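Local coordinates for tetratricopeptide TPR_2 repeat protein (PDB 5DJS), which is of unassigned function but joins tetratricopeptide repeats, a helical scaffold that generally binds protein partners, to a GT-B-type glycosyltransferase family 41 region, at residues 280-292 / 442-454. The protein carries 1 engineered substitution. Residues are numbered along the deposited sequence; the frame is centred on the assembly and turned at random.
Sequences DYLVGDQHLCPPG and DMAGRATSSLLRW
The interface between the two parallel-sheet, Rossmann-like halves of a GT-B fold is bridged where the turn after strand 281-285 meets helix 447-454 and the loop before it. Asp285, at the strand's end, faces the helix: Ser450 OG donates to the syn lone pair of its OD2 at 2.8 Å, while Trp454 NE1 gives OD1 a nearly straight bond of 3.2 Å from above the carboxylate plane. Leu288 N reaches OD1 from the opposite face, an Asx motif that ties the turn to the same carboxylate and helps fix its rotation. His287 is wedged between two helix residues. Arg453 CD sits over its ring centre in a CH-pi contact, and the Trp454 six-membered ring lies obliquely to it, the planes at 42°; Arg453 NE makes a salt bridge with Glu439. Arg446, the N-cap residue, bends at chi3 (95°) and grips His287 O side-on, through NE at 2.8 Å and NH2 at 3.0 Å, with Pro290 over one guanidinium face. Leu288 CG packs 4.0 Å from Met443 CG. From the loop before the helix, extended Met443 brings CE to 4.0 Å from Leu282 CD2 on the strand and sets SD beside Cys289 SG in the turn. UDP lies about 7 Å from the Ala447 side chain, consistent with a seam bordering the interdomain cleft typical of GT-B glycosyltransferases.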
loop_
_atom_site.group_PDB
_atom_site.type_symbol
_atom_site.label_atom_id
_atom_site.label_comp_id
_atom_site.label_asym_id
_atom_site.label_seq_id
_atom_site.Cartn_x
_atom_site.Cartn_y
_atom_site.Cartn_z
ATOM N N ASP A 280 15.264 -0.008 13.247
ATOM C CA ASP A 280 15.242 -0.198 14.696
ATOM C C ASP A 280 13.836 -0.509 15.146
ATOM O O ASP A 280 13.625 -1.457 15.897
ATOM C CB ASP A 280 15.755 1.053 15.439
ATOM C CG ASP A 280 17.126 1.531 14.952
ATOM O OD1 ASP A 280 18.093 0.732 15.001
ATOM O OD2 ASP A 280 17.227 2.715 14.530
ATOM N N TYR A 281 12.879 0.298 14.679
ATOM C CA TYR A 281 11.472 0.201 15.106
ATOM C C TYR A 281 10.471 0.049 13.960
ATOM O O TYR A 281 10.672 0.571 12.869
ATOM C CB TYR A 281 11.105 1.432 15.936
ATOM C CG TYR A 281 11.928 1.526 17.194
ATOM C CD1 TYR A 281 11.578 0.795 18.327
ATOM C CD2 TYR A 281 13.072 2.316 17.242
ATOM C CE1 TYR A 281 12.328 0.866 19.486
ATOM C CE2 TYR A 281 13.837 2.391 18.394
ATOM C CZ TYR A 281 13.457 1.666 19.513
ATOM O OH TYR A 281 14.202 1.737 20.656
ATOM N N LEU A 282 9.402 -0.691 14.231
ATOM C CA LEU A 282 8.213 -0.707 13.397
ATOM C C LEU A 282 7.043 -0.261 14.284
ATOM O O LEU A 282 6.771 -0.898 15.304
ATOM C CB LEU A 282 7.985 -2.113 12.845
ATOM C CG LEU A 282 6.828 -2.289 11.849
ATOM C CD1 LEU A 282 7.123 -3.382 10.826
ATOM C CD2 LEU A 282 5.516 -2.590 12.556
ATOM N N VAL A 283 6.364 0.821 13.904
ATOM C CA VAL A 283 5.231 1.382 14.687
ATOM C C VAL A 283 3.862 0.787 14.276
ATOM O O VAL A 283 3.307 1.139 13.227
ATOM C CB VAL A 283 5.173 2.922 14.555
ATOM C CG1 VAL A 283 4.001 3.498 15.334
ATOM C CG2 VAL A 283 6.468 3.546 15.039
ATOM N N GLY A 284 3.329 -0.099 15.121
ATOM C CA GLY A 284 2.012 -0.720 14.915
ATOM C C GLY A 284 1.044 -0.344 16.027
ATOM O O GLY A 284 1.003 0.815 16.469
ATOM N N ASP A 285 0.250 -1.320 16.465
ATOM C CA ASP A 285 -0.619 -1.150 17.641
ATOM C C ASP A 285 -0.995 -2.501 18.258
ATOM O O ASP A 285 -0.622 -3.553 17.724
ATOM C CB ASP A 285 -1.841 -0.266 17.328
ATOM C CG ASP A 285 -2.939 -0.983 16.570
ATOM O OD1 ASP A 285 -3.427 -2.024 17.068
ATOM O OD2 ASP A 285 -3.370 -0.454 15.515
ATOM N N GLN A 286 -1.722 -2.470 19.371
ATOM C CA GLN A 286 -1.904 -3.664 20.212
ATOM C C GLN A 286 -2.809 -4.730 19.619
ATOM O O GLN A 286 -2.622 -5.910 19.895
ATOM C CB GLN A 286 -2.421 -3.269 21.587
ATOM C CG GLN A 286 -1.444 -2.421 22.371
ATOM C CD GLN A 286 -2.005 -2.007 23.711
ATOM O OE1 GLN A 286 -3.091 -1.419 23.790
ATOM N NE2 GLN A 286 -1.277 -2.314 24.778
ATOM N N HIS A 287 -3.783 -4.311 18.817
ATOM C CA HIS A 287 -4.632 -5.242 18.068
ATOM C C HIS A 287 -3.962 -5.683 16.770
ATOM O O HIS A 287 -4.057 -6.854 16.380
ATOM C CB HIS A 287 -5.982 -4.605 17.765
ATOM C CG HIS A 287 -6.744 -4.197 18.990
ATOM N ND1 HIS A 287 -6.806 -4.977 20.126
ATOM C CD2 HIS A 287 -7.497 -3.100 19.245
ATOM C CE1 HIS A 287 -7.552 -4.371 21.032
ATOM N NE2 HIS A 287 -7.983 -3.231 20.522
ATOM N N LEU A 288 -3.282 -4.744 16.115
ATOM C CA LEU A 288 -2.625 -4.988 14.826
ATOM C C LEU A 288 -1.477 -5.999 14.874
ATOM O O LEU A 288 -1.313 -6.767 13.925
ATOM C CB LEU A 288 -2.118 -3.666 14.222
ATOM C CG LEU A 288 -1.521 -3.711 12.805
ATOM C CD1 LEU A 288 -2.557 -4.153 11.781
ATOM C CD2 LEU A 288 -0.955 -2.359 12.413
ATOM N N CYS A 289 -0.700 -5.985 15.962
ATOM C CA CYS A 289 0.491 -6.835 16.133
ATOM C C CYS A 289 0.246 -7.818 17.289
ATOM O O CYS A 289 0.376 -7.431 18.456
ATOM C CB CYS A 289 1.720 -5.953 16.450
ATOM S SG CYS A 289 2.042 -4.552 15.337
ATOM N N PRO A 290 -0.106 -9.091 16.990
ATOM C CA PRO A 290 -0.529 -10.009 18.073
ATOM C C PRO A 290 0.579 -10.402 19.053
ATOM O O PRO A 290 1.737 -10.249 18.725
ATOM C CB PRO A 290 -1.037 -11.242 17.317
ATOM C CG PRO A 290 -0.316 -11.212 16.016
ATOM C CD PRO A 290 -0.140 -9.755 15.675
ATOM N N PRO A 291 0.221 -10.901 20.251
ATOM C CA PRO A 291 1.171 -11.212 21.336
ATOM C C PRO A 291 2.503 -11.922 20.998
ATOM O O PRO A 291 3.564 -11.421 21.405
ATOM C CB PRO A 291 0.329 -12.069 22.284
ATOM C CG PRO A 291 -1.030 -11.465 22.171
ATOM C CD PRO A 291 -1.173 -11.034 20.725
ATOM N N GLY A 292 2.466 -13.044 20.275
ATOM C CA GLY A 292 3.693 -13.835 20.009
ATOM C C GLY A 292 4.393 -13.555 18.683
ATOM O O GLY A 292 5.057 -14.436 18.128
ATOM N N ASP A 442 -1.742 -12.522 12.102
ATOM C CA ASP A 442 -0.854 -11.993 11.072
ATOM C C ASP A 442 -1.111 -10.500 10.903
ATOM O O ASP A 442 -2.246 -10.082 10.709
ATOM C CB ASP A 442 -1.168 -12.716 9.749
ATOM C CG ASP A 442 -0.369 -12.208 8.587
ATOM O OD1 ASP A 442 0.819 -11.843 8.756
ATOM O OD2 ASP A 442 -0.943 -12.203 7.485
ATOM N N MET A 443 -0.067 -9.695 10.947
ATOM C CA MET A 443 -0.231 -8.248 10.835
ATOM C C MET A 443 -0.908 -7.828 9.520
ATOM O O MET A 443 -1.800 -6.979 9.530
ATOM C CB MET A 443 1.126 -7.546 11.002
ATOM C CG MET A 443 1.102 -6.044 10.798
ATOM S SD MET A 443 2.624 -5.218 11.277
ATOM C CE MET A 443 2.387 -3.678 10.400
ATOM N N ALA A 444 -0.500 -8.435 8.404
ATOM C CA ALA A 444 -1.048 -8.084 7.077
ATOM C C ALA A 444 -2.557 -8.335 6.955
ATOM O O ALA A 444 -3.226 -7.654 6.167
ATOM C CB ALA A 444 -0.307 -8.823 5.971
ATOM N N GLY A 445 -3.075 -9.295 7.732
ATOM C CA GLY A 445 -4.520 -9.564 7.828
ATOM C C GLY A 445 -5.229 -8.977 9.046
ATOM O O GLY A 445 -6.188 -9.580 9.537
ATOM N N ARG A 446 -4.766 -7.814 9.537
ATOM C CA ARG A 446 -5.306 -7.189 10.765
ATOM C C ARG A 446 -5.479 -5.668 10.732
ATOM O O ARG A 446 -5.813 -5.072 11.758
ATOM C CB ARG A 446 -4.415 -7.555 11.956
ATOM C CG ARG A 446 -4.585 -8.978 12.449
ATOM C CD ARG A 446 -3.505 -9.328 13.448
ATOM N NE ARG A 446 -3.948 -9.113 14.815
ATOM C CZ ARG A 446 -4.421 -10.053 15.635
ATOM N NH1 ARG A 446 -4.533 -11.327 15.257
ATOM N NH2 ARG A 446 -4.784 -9.716 16.868
ATOM N N ALA A 447 -5.276 -5.026 9.589
ATOM C CA ALA A 447 -5.443 -3.573 9.522
ATOM C C ALA A 447 -6.883 -3.166 9.884
ATOM O O ALA A 447 -7.094 -2.177 10.591
ATOM C CB ALA A 447 -5.065 -3.043 8.145
ATOM N N THR A 448 -7.860 -3.938 9.409
ATOM C CA THR A 448 -9.271 -3.650 9.675
ATOM C C THR A 448 -9.730 -4.218 11.010
ATOM O O THR A 448 -10.471 -3.551 11.737
ATOM C CB THR A 448 -10.181 -4.215 8.578
ATOM O OG1 THR A 448 -9.861 -5.598 8.358
ATOM C CG2 THR A 448 -9.990 -3.502 7.337
ATOM N N SER A 449 -9.303 -5.439 11.335
ATOM C CA SER A 449 -9.634 -6.014 12.636
ATOM C C SER A 449 -9.291 -4.992 13.740
ATOM O O SER A 449 -10.119 -4.728 14.601
ATOM C CB SER A 449 -8.943 -7.372 12.870
ATOM O OG SER A 449 -7.597 -7.211 13.271
ATOM N N SER A 450 -8.100 -4.390 13.667
ATOM C CA SER A 450 -7.655 -3.389 14.640
ATOM C C SER A 450 -8.554 -2.152 14.630
ATOM O O SER A 450 -9.117 -1.780 15.661
ATOM C CB SER A 450 -6.200 -2.984 14.364
ATOM O OG SER A 450 -5.748 -1.998 15.280
ATOM N N LEU A 451 -8.683 -1.534 13.456
ATOM C CA LEU A 451 -9.537 -0.346 13.255
ATOM C C LEU A 451 -10.894 -0.532 13.928
ATOM O O LEU A 451 -11.303 0.286 14.745
ATOM C CB LEU A 451 -9.755 -0.065 11.753
ATOM C CG LEU A 451 -10.139 1.338 11.240
ATOM C CD1 LEU A 451 -11.049 1.229 10.025
ATOM C CD2 LEU A 451 -10.799 2.240 12.270
ATOM N N LEU A 452 -11.566 -1.629 13.584
ATOM C CA LEU A 452 -12.892 -1.940 14.108
ATOM C C LEU A 452 -12.906 -2.112 15.638
ATOM O O LEU A 452 -13.791 -1.574 16.314
ATOM C CB LEU A 452 -13.457 -3.191 13.417
ATOM C CG LEU A 452 -13.774 -3.091 11.915
ATOM C CD1 LEU A 452 -14.199 -4.446 11.393
ATOM C CD2 LEU A 452 -14.851 -2.062 11.608
ATOM N N ARG A 453 -11.932 -2.838 16.181
ATOM C CA ARG A 453 -11.822 -2.998 17.636
ATOM C C ARG A 453 -11.658 -1.641 18.356
ATOM O O ARG A 453 -12.368 -1.357 19.319
ATOM C CB ARG A 453 -10.669 -3.933 18.000
ATOM C CG ARG A 453 -10.938 -5.402 17.704
ATOM C CD ARG A 453 -9.948 -6.311 18.425
ATOM N NE ARG A 453 -10.192 -7.730 18.149
ATOM C CZ ARG A 453 -11.184 -8.471 18.665
ATOM N NH1 ARG A 453 -12.084 -7.959 19.513
ATOM N NH2 ARG A 453 -11.282 -9.757 18.322
ATOM N N TRP A 454 -10.754 -0.801 17.854
ATOM C CA TRP A 454 -10.533 0.542 18.417
ATOM C C TRP A 454 -11.722 1.498 18.262
ATOM O O TRP A 454 -11.828 2.454 19.025
ATOM C CB TRP A 454 -9.291 1.203 17.804
ATOM C CG TRP A 454 -7.990 0.582 18.208
ATOM C CD1 TRP A 454 -7.071 0.015 17.383
ATOM C CD2 TRP A 454 -7.459 0.475 19.537
ATOM N NE1 TRP A 454 -5.994 -0.442 18.109
ATOM C CE2 TRP A 454 -6.202 -0.167 19.434
ATOM C CE3 TRP A 454 -7.922 0.860 20.803
ATOM C CZ2 TRP A 454 -5.403 -0.442 20.552
ATOM C CZ3 TRP A 454 -7.126 0.590 21.918
ATOM C CH2 TRP A 454 -5.879 -0.056 21.783
#